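Local coordinates for stringent starvation protein B (Caulobacter vibrioides, PDB 2QAS), which probably serves as a substrate adaptor that hands ssrA-tagged proteins to the ClpX unfoldase for degradation, at residues K33-A36 with G40-E43; F51-A56 with D63-Y68; S91-F96 with P100-V105; R112-D115 with F120-Q123. All blocks are in the same frame, centred on the assembly; numbering follows the deposited sequence.

Contact 1: K33-A36 with G40-E43; sequences KKAA and GLPE
A35 and L41 make the apolar half of this contact. The methyl CB of A35 rests against the branched end of L41, 3.6 Å from CD2, and the branch carbon CG of L41 lies equally near to it; CD2 also reaches back over the CA of A35. In L41 the branch stands beside the backbone N and opposite the carbonyl carbon (chi1 -67°), which carries CD2 back toward the helix.

The polar part runs through the backbone. The carbonyl O of A35 receives a CA-H...O contact from G40, with O to CA at 3.6 Å and a nearly straight angle of 168° at the hydrogen. No conventional hydrogen bond joins the two segments; A35 O instead takes a weak one from the hydroxyl of Y80. G40 has positive phi, a backbone setting that by itself favours glycine, and L41 follows it directly. One residue earlier in the helix, K34 O lies 3.5 Å from G40 O, two acceptors with no bond between them.

The extended side chain of K34 leads off to the second subunit, where NZ is hydrogen-bonded to M14 O. M14 of that subunit also packs on L41, so the two residues lie together at the dimer interface. A35 also touches L83 of strand 81-85.

The contact thus belongs to a helix-to-strand connection: a short loop at the C-terminal end of helix 16-35 turns back so that L41 packs beside A35, on the way to strand 47-52.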
loop_
_atom_site.group_PDB
_atom_site.type_symbol
_atom_site.label_atom_id
_atom_site.label_comp_id
_atom_site.label_asym_id
_atom_site.label_seq_id
_atom_site.Cartn_x
_atom_site.Cartn_y
_atom_site.Cartn_z
ATOM N N LYS A 33 -9.001 6.698 9.196
ATOM C CA LYS A 33 -10.431 6.608 8.903
ATOM C C LYS A 33 -11.133 5.856 10.016
ATOM O O LYS A 33 -12.299 6.107 10.304
ATOM C CB LYS A 33 -10.695 5.927 7.549
ATOM C CG LYS A 33 -10.406 6.842 6.368
ATOM C CD LYS A 33 -10.861 6.270 5.040
ATOM C CE LYS A 33 -10.683 7.306 3.921
ATOM N NZ LYS A 33 -11.161 6.828 2.578
ATOM N N LYS A 34 -10.426 4.930 10.645
ATOM C CA LYS A 34 -11.009 4.198 11.759
ATOM C C LYS A 34 -11.041 5.132 12.968
ATOM O O LYS A 34 -11.938 5.053 13.800
ATOM C CB LYS A 34 -10.177 2.953 12.084
ATOM C CG LYS A 34 -10.138 1.925 10.965
ATOM C CD LYS A 34 -9.458 0.644 11.418
ATOM C CE LYS A 34 -9.436 -0.398 10.303
ATOM N NZ LYS A 34 -8.910 -1.716 10.784
ATOM N N ALA A 35 -10.056 6.023 13.051
ATOM C CA ALA A 35 -9.969 6.974 14.156
ATOM C C ALA A 35 -11.001 8.082 13.994
ATOM O O ALA A 35 -11.418 8.703 14.969
ATOM C CB ALA A 35 -8.566 7.579 14.218
ATOM N N ALA A 36 -11.404 8.338 12.755
ATOM C CA ALA A 36 -12.383 9.378 12.480
ATOM C C ALA A 36 -13.792 8.832 12.650
ATOM O O ALA A 36 -14.760 9.588 12.650
ATOM C CB ALA A 36 -12.193 9.914 11.075
ATOM N N GLY A 40 -14.206 6.965 17.836
ATOM C CA GLY A 40 -12.756 6.974 17.789
ATOM C C GLY A 40 -12.105 5.614 17.633
ATOM O O GLY A 40 -12.737 4.646 17.215
ATOM N N LEU A 41 -10.823 5.551 17.971
ATOM C CA LEU A 41 -10.053 4.320 17.881
ATOM C C LEU A 41 -10.453 3.343 18.971
ATOM O O LEU A 41 -10.943 3.743 20.025
ATOM C CB LEU A 41 -8.562 4.619 18.046
ATOM C CG LEU A 41 -7.817 5.426 16.988
ATOM C CD1 LEU A 41 -6.553 6.004 17.600
ATOM C CD2 LEU A 41 -7.499 4.546 15.793
ATOM N N PRO A 42 -10.257 2.036 18.727
ATOM C CA PRO A 42 -10.604 1.040 19.743
ATOM C C PRO A 42 -9.454 1.028 20.748
ATOM O O PRO A 42 -8.340 0.619 20.416
ATOM C CB PRO A 42 -10.688 -0.253 18.940
ATOM C CG PRO A 42 -9.645 -0.046 17.881
ATOM C CD PRO A 42 -9.891 1.387 17.456
ATOM N N GLU A 43 -9.711 1.501 21.964
ATOM C CA GLU A 43 -8.664 1.544 22.983
ATOM C C GLU A 43 -8.016 0.177 23.180
ATOM O O GLU A 43 -8.650 -0.858 22.974
ATOM C CB GLU A 43 -9.227 2.060 24.311
ATOM C CG GLU A 43 -10.597 1.508 24.684
ATOM C CD GLU A 43 -11.732 2.220 23.960
ATOM O OE1 GLU A 43 -11.730 3.474 23.968
ATOM O OE2 GLU A 43 -12.625 1.537 23.397
#

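Contact 2: F51-A56 with D63-Y68; sequences FKTKAA and DLLSKY
T53 meets both L65 and Y68, and its small side chain makes every side-chain contact between 51-56 and 63-68. The side chain sets out toward the helix end, and its CB already lies 3.1 Å from Y68 O. From CB the two branches part. The hydroxyl OG1 stands beside the backbone N (chi1 -59°) and donates a hydrogen bond to the carbonyl O of Y68 at 2.9 Å. It comes in at a C=O...O angle of 144°, tilted 28° from the carbonyl plane. The same hydroxyl lies 3.9 Å from Y68 CB and has a weak hydrogen bond to D70 O besides.

The other branch, the methyl CG2, is placed opposite the backbone N. It too lies near Y68 O, at 3.2 Å, and it meets L65, 3.7 Å from the CD2 methyl of the leucine and 4.0 Å from its CB, the two side chains crossing at a slant.

This pairs the end of a strand with the end of a helix. T53 follows strand 47-52 and enters a type I turn, closed by A55 N bonded to K52 O at 3.3 Å, while Y68 is the first residue to leave the helical conformation after helix 62-67. The threonine thus grips a carbonyl just where the helix gives way to the run toward strand 71-76, and a backbone bond between T53 and D70 continues the pairing.

The ring of Y68 turns off from T53. K67 CG sits over one of its faces, 3.9 Å above the plane and toward the rim, and L64 CD1 lies at its edge. An apolar side chain of the bound peptide packs on this tyrosine as well.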
loop_
_atom_site.group_PDB
_atom_site.type_symbol
_atom_site.label_atom_id
_atom_site.label_comp_id
_atom_site.label_asym_id
_atom_site.label_seq_id
_atom_site.Cartn_x
_atom_site.Cartn_y
_atom_site.Cartn_z
ATOM N N PHE A 51 5.428 14.416 10.620
ATOM C CA PHE A 51 5.436 14.960 9.265
ATOM C C PHE A 51 6.367 16.152 9.061
ATOM O O PHE A 51 6.783 16.824 10.014
ATOM C CB PHE A 51 4.033 15.391 8.858
ATOM C CG PHE A 51 3.485 16.518 9.689
ATOM C CD1 PHE A 51 2.984 16.280 10.964
ATOM C CD2 PHE A 51 3.478 17.820 9.195
ATOM C CE1 PHE A 51 2.482 17.322 11.736
ATOM C CE2 PHE A 51 2.981 18.874 9.954
ATOM C CZ PHE A 51 2.479 18.629 11.230
ATOM N N LYS A 52 6.657 16.418 7.794
ATOM C CA LYS A 52 7.521 17.520 7.403
ATOM C C LYS A 52 6.668 18.779 7.350
ATOM O O LYS A 52 5.762 18.883 6.531
ATOM C CB LYS A 52 8.132 17.239 6.023
ATOM C CG LYS A 52 9.452 17.952 5.760
ATOM C CD LYS A 52 10.595 17.328 6.570
ATOM C CE LYS A 52 11.863 18.182 6.502
ATOM N NZ LYS A 52 12.237 18.514 5.094
ATOM N N THR A 53 6.967 19.723 8.234
ATOM C CA THR A 53 6.246 20.989 8.338
ATOM C C THR A 53 6.275 21.847 7.076
ATOM O O THR A 53 5.305 22.547 6.769
ATOM C CB THR A 53 6.814 21.828 9.490
ATOM O OG1 THR A 53 6.685 21.099 10.714
ATOM C CG2 THR A 53 6.069 23.144 9.613
ATOM N N LYS A 54 7.389 21.801 6.351
ATOM C CA LYS A 54 7.537 22.602 5.138
ATOM C C LYS A 54 7.043 21.922 3.869
ATOM O O LYS A 54 6.931 22.560 2.820
ATOM C CB LYS A 54 8.996 23.038 4.968
ATOM C CG LYS A 54 9.402 24.188 5.888
ATOM C CD LYS A 54 10.854 24.595 5.664
ATOM C CE LYS A 54 11.181 25.903 6.370
ATOM N NZ LYS A 54 10.953 25.813 7.838
ATOM N N ALA A 55 6.748 20.628 3.960
ATOM C CA ALA A 55 6.235 19.899 2.808
ATOM C C ALA A 55 5.079 20.720 2.226
ATOM O O ALA A 55 4.322 21.348 2.968
ATOM C CB ALA A 55 5.743 18.525 3.240
ATOM N N ALA A 56 4.952 20.740 0.906
ATOM C CA ALA A 56 3.870 21.498 0.285
ATOM C C ALA A 56 2.559 20.897 0.773
ATOM O O ALA A 56 2.532 19.752 1.221
ATOM C CB ALA A 56 3.961 21.402 -1.237
ATOM N N ASP A 63 2.299 30.870 13.513
ATOM C CA ASP A 63 3.089 30.835 14.740
ATOM C C ASP A 63 3.560 29.420 15.044
ATOM O O ASP A 63 4.745 29.182 15.275
ATOM C CB ASP A 63 2.259 31.357 15.918
ATOM C CG ASP A 63 0.947 30.595 16.096
ATOM O OD1 ASP A 63 0.040 30.763 15.245
ATOM O OD2 ASP A 63 0.828 29.824 17.081
ATOM N N LEU A 64 2.618 28.485 15.043
ATOM C CA LEU A 64 2.908 27.084 15.324
ATOM C C LEU A 64 3.921 26.486 14.353
ATOM O O LEU A 64 4.915 25.896 14.772
ATOM C CB LEU A 64 1.608 26.278 15.279
ATOM C CG LEU A 64 1.713 24.765 15.455
ATOM C CD1 LEU A 64 2.394 24.444 16.772
ATOM C CD2 LEU A 64 0.321 24.156 15.396
ATOM N N LEU A 65 3.665 26.638 13.058
ATOM C CA LEU A 65 4.556 26.109 12.028
ATOM C C LEU A 65 5.989 26.615 12.183
ATOM O O LEU A 65 6.942 25.877 11.940
ATOM C CB LEU A 65 4.039 26.482 10.637
ATOM C CG LEU A 65 2.680 25.928 10.203
ATOM C CD1 LEU A 65 2.366 26.394 8.784
ATOM C CD2 LEU A 65 2.701 24.415 10.277
ATOM N N SER A 66 6.132 27.875 12.586
ATOM C CA SER A 66 7.446 28.493 12.777
ATOM C C SER A 66 8.225 27.849 13.923
ATOM O O SER A 66 9.457 27.832 13.925
ATOM C CB SER A 66 7.282 29.987 13.058
ATOM O OG SER A 66 6.535 30.614 12.031
ATOM N N LYS A 67 7.495 27.324 14.899
ATOM C CA LYS A 67 8.100 26.676 16.053
ATOM C C LYS A 67 8.731 25.340 15.648
ATOM O O LYS A 67 9.727 24.911 16.231
ATOM C CB LYS A 67 7.024 26.461 17.116
ATOM C CG LYS A 67 7.517 25.928 18.446
ATOM C CD LYS A 67 6.359 25.912 19.439
ATOM C CE LYS A 67 6.828 25.720 20.865
ATOM N NZ LYS A 67 5.709 25.976 21.812
ATOM N N TYR A 68 8.147 24.692 14.641
ATOM C CA TYR A 68 8.636 23.405 14.155
ATOM C C TYR A 68 9.121 23.514 12.712
ATOM O O TYR A 68 8.387 23.210 11.768
ATOM C CB TYR A 68 7.528 22.363 14.281
ATOM C CG TYR A 68 7.135 22.133 15.721
ATOM C CD1 TYR A 68 7.951 21.386 16.573
ATOM C CD2 TYR A 68 5.990 22.726 16.259
ATOM C CE1 TYR A 68 7.643 21.239 17.923
ATOM C CE2 TYR A 68 5.674 22.586 17.609
ATOM C CZ TYR A 68 6.508 21.841 18.433
ATOM O OH TYR A 68 6.212 21.706 19.768
#

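Contact 3: S91-F96 with P100-V105; sequences SVTLKF and PKRLSV
F96 lays its ring obliquely against the aliphatic chain of K101, CD1 lying 3.6 Å from K101 CD and a little farther from CB and CG. The lysine then bends at its last torsion (chi4 -57°) and takes the ammonium away, toward a long, weak ion pair with D63. Beyond K101 the ring tip CZ reaches L103 CD1, which L94 CD1 approaches at 4.2 Å.

On the opposite face of the hairpin T93 and R102 cross at about a right angle. R102 NE gives T93 OG1 a hydrogen bond of 3.1 Å, almost straight at 173° and in the guanidinium plane. Bends at chi2 and chi3 fold the arginine back over strand 91-96, so that one face of its guanidinium covers the backbone N of V92, 3.9 Å below.

In antiparallel register, L103 N bonds V92 O at 2.9 Å, while L94 and K101 pair both ways; K101 N to L94 O measures 2.7 Å and L94 N to K101 O 2.9 Å.

The hairpin belongs to a three-stranded sheet in which strand 89-96 is the middle strand, with strand 81-85 beside it. L94, F96 and L103 face strand 71-76, L64 of helix 62-67 covers F96 and L103, and K95 bonds the bound peptide through its backbone.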
loop_
_atom_site.group_PDB
_atom_site.type_symbol
_atom_site.label_atom_id
_atom_site.label_comp_id
_atom_site.label_asym_id
_atom_site.label_seq_id
_atom_site.Cartn_x
_atom_site.Cartn_y
_atom_site.Cartn_z
ATOM N N SER A 91 -7.121 16.588 8.078
ATOM C CA SER A 91 -7.063 17.780 8.912
ATOM C C SER A 91 -7.627 17.397 10.283
ATOM O O SER A 91 -8.458 16.493 10.379
ATOM C CB SER A 91 -7.810 18.967 8.266
ATOM O OG SER A 91 -9.165 18.681 8.013
ATOM N N VAL A 92 -7.138 18.062 11.331
ATOM C CA VAL A 92 -7.520 17.772 12.720
ATOM C C VAL A 92 -7.364 19.004 13.597
ATOM O O VAL A 92 -6.548 19.877 13.309
ATOM C CB VAL A 92 -6.567 16.729 13.392
ATOM C CG1 VAL A 92 -7.241 16.085 14.576
ATOM C CG2 VAL A 92 -6.129 15.693 12.403
ATOM N N THR A 93 -8.112 19.044 14.691
ATOM C CA THR A 93 -7.991 20.136 15.639
ATOM C C THR A 93 -7.294 19.559 16.863
ATOM O O THR A 93 -7.722 18.535 17.402
ATOM C CB THR A 93 -9.350 20.666 16.076
ATOM O OG1 THR A 93 -10.019 21.235 14.949
ATOM C CG2 THR A 93 -9.177 21.732 17.159
ATOM N N LEU A 94 -6.218 20.209 17.289
ATOM C CA LEU A 94 -5.464 19.782 18.456
ATOM C C LEU A 94 -5.256 21.011 19.362
ATOM O O LEU A 94 -5.564 22.142 18.972
ATOM C CB LEU A 94 -4.110 19.234 18.012
ATOM C CG LEU A 94 -4.057 18.076 17.014
ATOM C CD1 LEU A 94 -2.607 17.796 16.648
ATOM C CD2 LEU A 94 -4.715 16.826 17.612
ATOM N N LYS A 95 -4.716 20.799 20.557
ATOM C CA LYS A 95 -4.476 21.899 21.489
ATOM C C LYS A 95 -3.006 22.105 21.768
ATOM O O LYS A 95 -2.266 21.149 21.984
ATOM C CB LYS A 95 -5.175 21.638 22.817
ATOM C CG LYS A 95 -6.608 22.029 22.823
ATOM C CD LYS A 95 -7.229 21.776 24.176
ATOM C CE LYS A 95 -8.681 22.210 24.151
ATOM N NZ LYS A 95 -9.405 21.546 25.246
ATOM N N PHE A 96 -2.587 23.359 21.765
ATOM C CA PHE A 96 -1.199 23.705 22.043
ATOM C C PHE A 96 -1.249 24.755 23.144
ATOM O O PHE A 96 -1.751 25.866 22.931
ATOM C CB PHE A 96 -0.526 24.252 20.785
ATOM C CG PHE A 96 -0.579 23.303 19.625
ATOM C CD1 PHE A 96 -1.717 23.211 18.842
ATOM C CD2 PHE A 96 0.499 22.468 19.339
ATOM C CE1 PHE A 96 -1.787 22.298 17.783
ATOM C CE2 PHE A 96 0.442 21.551 18.286
ATOM C CZ PHE A 96 -0.702 21.466 17.506
ATOM N N PRO A 100 -6.842 25.591 21.147
ATOM C CA PRO A 100 -7.185 24.731 20.007
ATOM C C PRO A 100 -6.766 25.321 18.651
ATOM O O PRO A 100 -6.989 26.504 18.385
ATOM C CB PRO A 100 -8.700 24.561 20.146
ATOM C CG PRO A 100 -9.131 25.847 20.790
ATOM C CD PRO A 100 -8.052 26.112 21.815
ATOM N N LYS A 101 -6.151 24.488 17.805
ATOM C CA LYS A 101 -5.687 24.901 16.481
ATOM C C LYS A 101 -5.913 23.815 15.424
ATOM O O LYS A 101 -5.892 22.620 15.728
ATOM C CB LYS A 101 -4.197 25.252 16.530
ATOM C CG LYS A 101 -3.860 26.386 17.478
ATOM C CD LYS A 101 -2.357 26.571 17.619
ATOM C CE LYS A 101 -2.030 27.678 18.630
ATOM N NZ LYS A 101 -2.657 28.994 18.263
ATOM N N ARG A 102 -6.115 24.245 14.181
ATOM C CA ARG A 102 -6.353 23.340 13.059
ATOM C C ARG A 102 -5.111 23.049 12.230
ATOM O O ARG A 102 -4.252 23.908 12.052
ATOM C CB ARG A 102 -7.427 23.915 12.142
ATOM C CG ARG A 102 -8.810 23.332 12.365
ATOM C CD ARG A 102 -9.181 22.337 11.274
ATOM N NE ARG A 102 -9.838 21.180 11.864
ATOM C CZ ARG A 102 -10.402 20.197 11.177
ATOM N NH1 ARG A 102 -10.411 20.223 9.853
ATOM N NH2 ARG A 102 -10.928 19.172 11.822
ATOM N N LEU A 103 -5.038 21.831 11.705
ATOM C CA LEU A 103 -3.913 21.405 10.888
ATOM C C LEU A 103 -4.375 20.559 9.726
ATOM O O LEU A 103 -5.324 19.778 9.844
ATOM C CB LEU A 103 -2.945 20.554 11.700
ATOM C CG LEU A 103 -2.030 21.204 12.720
ATOM C CD1 LEU A 103 -1.234 20.101 13.399
ATOM C CD2 LEU A 103 -1.098 22.198 12.035
ATOM N N SER A 104 -3.678 20.710 8.609
ATOM C CA SER A 104 -3.947 19.929 7.416
ATOM C C SER A 104 -2.623 19.320 7.020
ATOM O O SER A 104 -1.635 20.030 6.849
ATOM C CB SER A 104 -4.485 20.803 6.292
ATOM O OG SER A 104 -5.890 20.888 6.400
ATOM N N VAL A 105 -2.601 18.001 6.892
ATOM C CA VAL A 105 -1.370 17.314 6.535
ATOM C C VAL A 105 -1.577 16.328 5.397
ATOM O O VAL A 105 -2.474 15.484 5.452
ATOM C CB VAL A 105 -0.801 16.560 7.756
ATOM C CG1 VAL A 105 0.493 15.856 7.381
ATOM C CG2 VAL A 105 -0.581 17.537 8.902
#

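Contact 4: R112-D115 with F120-Q123; sequences RFYD and FALQ
The antiparallel β-hairpin of strands 110-115 and 120-123 forms, within the chain, one edge of the four-stranded sheet, and here F113 faces L122 and Y114 faces A121. F113 and L122 are a hydrogen-bonded pair: F113 N to L122 O is 2.9 Å and L122 N to F113 O 2.8 Å. At the turn end D115 N reaches F120 O at 2.9 Å, whereas the return bond from F120 N to D115 O is weak, at 3.4 Å.

F113, L122 and F120 share one face. The rings of F113 and F120 meet rim to rim at a slant, CD2 of the first 4.1 Å from CE1 of the second, so neither covers the other. F113 CB also rests against L122 CB. With its CG opposite the backbone N (chi1 -176°), F113 extends over helix 16-35, where V28 and A31 receive it, and V27 packs on L122.

On the opposite face Y114 offers the edge of its ring to A121, CD1 lying close to the alanine CB. One face of the same ring carries R112 NH2, 3.7 Å above the plane and toward the rim. On the arginine's side, Y114 CB sits over the centre of the guanidinium.

Thus the face toward the helix is largely apolar, with D115 at its turn end, and the other face is of mixed character. Bonds with H45, with the backbone N of S117 and with Y16 OH of the second subunit hold the buried carboxylate of D115, which would be consistent with an ionised form. D115 and F120 both meet that Y16, one by a hydrogen bond and one by a ring stack.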
loop_
_atom_site.group_PDB
_atom_site.type_symbol
_atom_site.label_atom_id
_atom_site.label_comp_id
_atom_site.label_asym_id
_atom_site.label_seq_id
_atom_site.Cartn_x
_atom_site.Cartn_y
_atom_site.Cartn_z
ATOM N N ARG A 112 6.725 9.298 9.529
ATOM C CA ARG A 112 6.719 8.240 10.525
ATOM C C ARG A 112 5.329 7.982 11.086
ATOM O O ARG A 112 4.519 8.900 11.204
ATOM C CB ARG A 112 7.683 8.583 11.663
ATOM C CG ARG A 112 8.070 7.379 12.499
ATOM C CD ARG A 112 8.253 7.736 13.960
ATOM N NE ARG A 112 8.568 6.557 14.764
ATOM C CZ ARG A 112 8.443 6.496 16.088
ATOM N NH1 ARG A 112 8.003 7.554 16.766
ATOM N NH2 ARG A 112 8.753 5.375 16.738
ATOM N N PHE A 113 5.061 6.724 11.418
ATOM C CA PHE A 113 3.780 6.305 11.969
ATOM C C PHE A 113 4.059 5.317 13.087
ATOM O O PHE A 113 4.860 4.404 12.910
ATOM C CB PHE A 113 2.933 5.613 10.906
ATOM C CG PHE A 113 1.563 5.241 11.385
ATOM C CD1 PHE A 113 0.576 6.218 11.535
ATOM C CD2 PHE A 113 1.262 3.921 11.719
ATOM C CE1 PHE A 113 -0.692 5.887 12.015
ATOM C CE2 PHE A 113 -0.003 3.572 12.202
ATOM C CZ PHE A 113 -0.984 4.561 12.351
ATOM N N TYR A 114 3.397 5.485 14.228
ATOM C CA TYR A 114 3.627 4.597 15.359
ATOM C C TYR A 114 2.423 4.471 16.292
ATOM O O TYR A 114 1.831 5.469 16.689
ATOM C CB TYR A 114 4.849 5.094 16.159
ATOM C CG TYR A 114 5.288 4.159 17.270
ATOM C CD1 TYR A 114 5.658 2.845 16.989
ATOM C CD2 TYR A 114 5.297 4.572 18.607
ATOM C CE1 TYR A 114 6.025 1.956 18.004
ATOM C CE2 TYR A 114 5.662 3.682 19.646
ATOM C CZ TYR A 114 6.026 2.377 19.330
ATOM O OH TYR A 114 6.386 1.481 20.317
ATOM N N ASP A 115 2.059 3.236 16.624
ATOM C CA ASP A 115 0.963 2.967 17.548
ATOM C C ASP A 115 1.579 2.177 18.700
ATOM O O ASP A 115 1.711 0.962 18.620
ATOM C CB ASP A 115 -0.130 2.118 16.899
ATOM C CG ASP A 115 -1.293 1.835 17.849
ATOM O OD1 ASP A 115 -1.117 1.951 19.086
ATOM O OD2 ASP A 115 -2.392 1.483 17.369
ATOM N N PHE A 120 3.425 -1.092 16.557
ATOM C CA PHE A 120 3.482 -1.125 15.107
ATOM C C PHE A 120 4.022 0.215 14.623
ATOM O O PHE A 120 3.503 1.263 14.992
ATOM C CB PHE A 120 2.094 -1.380 14.517
ATOM C CG PHE A 120 2.065 -1.313 13.022
ATOM C CD1 PHE A 120 1.704 -0.136 12.373
ATOM C CD2 PHE A 120 2.472 -2.406 12.257
ATOM C CE1 PHE A 120 1.756 -0.042 10.984
ATOM C CE2 PHE A 120 2.528 -2.323 10.864
ATOM C CZ PHE A 120 2.170 -1.137 10.226
ATOM N N ALA A 121 5.055 0.186 13.788
ATOM C CA ALA A 121 5.646 1.420 13.287
ATOM C C ALA A 121 5.923 1.394 11.786
ATOM O O ALA A 121 6.079 0.335 11.201
ATOM C CB ALA A 121 6.935 1.706 14.042
ATOM N N LEU A 122 5.984 2.574 11.173
ATOM C CA LEU A 122 6.267 2.717 9.744
ATOM C C LEU A 122 7.146 3.944 9.551
ATOM O O LEU A 122 7.008 4.920 10.280
ATOM C CB LEU A 122 4.975 2.909 8.940
ATOM C CG LEU A 122 3.976 1.755 8.846
ATOM C CD1 LEU A 122 2.740 2.226 8.093
ATOM C CD2 LEU A 122 4.609 0.564 8.136
ATOM N N GLN A 123 8.048 3.895 8.577
ATOM C CA GLN A 123 8.934 5.020 8.288
ATOM C C GLN A 123 8.896 5.290 6.785
ATOM O O GLN A 123 9.118 4.385 5.991
ATOM C CB GLN A 123 10.367 4.701 8.741
ATOM C CG GLN A 123 10.493 4.355 10.236
ATOM C CD GLN A 123 11.913 3.937 10.650
ATOM O OE1 GLN A 123 12.874 4.695 10.479
ATOM N NE2 GLN A 123 12.044 2.727 11.201
#

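The contacts follow one another along the chain without overlap. Contacts 1 and 2 lie on opposite sides of the chain's centre, 25 Å between their centres; contacts 3 and 4 are likewise opposed, 20 Å apart. Contacts 2 and 3 touch, with centres 12 Å apart: helix 62-67 packs against the hairpin 89-96/99-106, so the two form one region. Contacts 2 and 4 share a sheet through neighbouring strands 47-52 and 110-115, although they do not touch. Contacts 1 and 4 lie at the second subunit, while contacts 2 and 3 are within reach of the bound peptide.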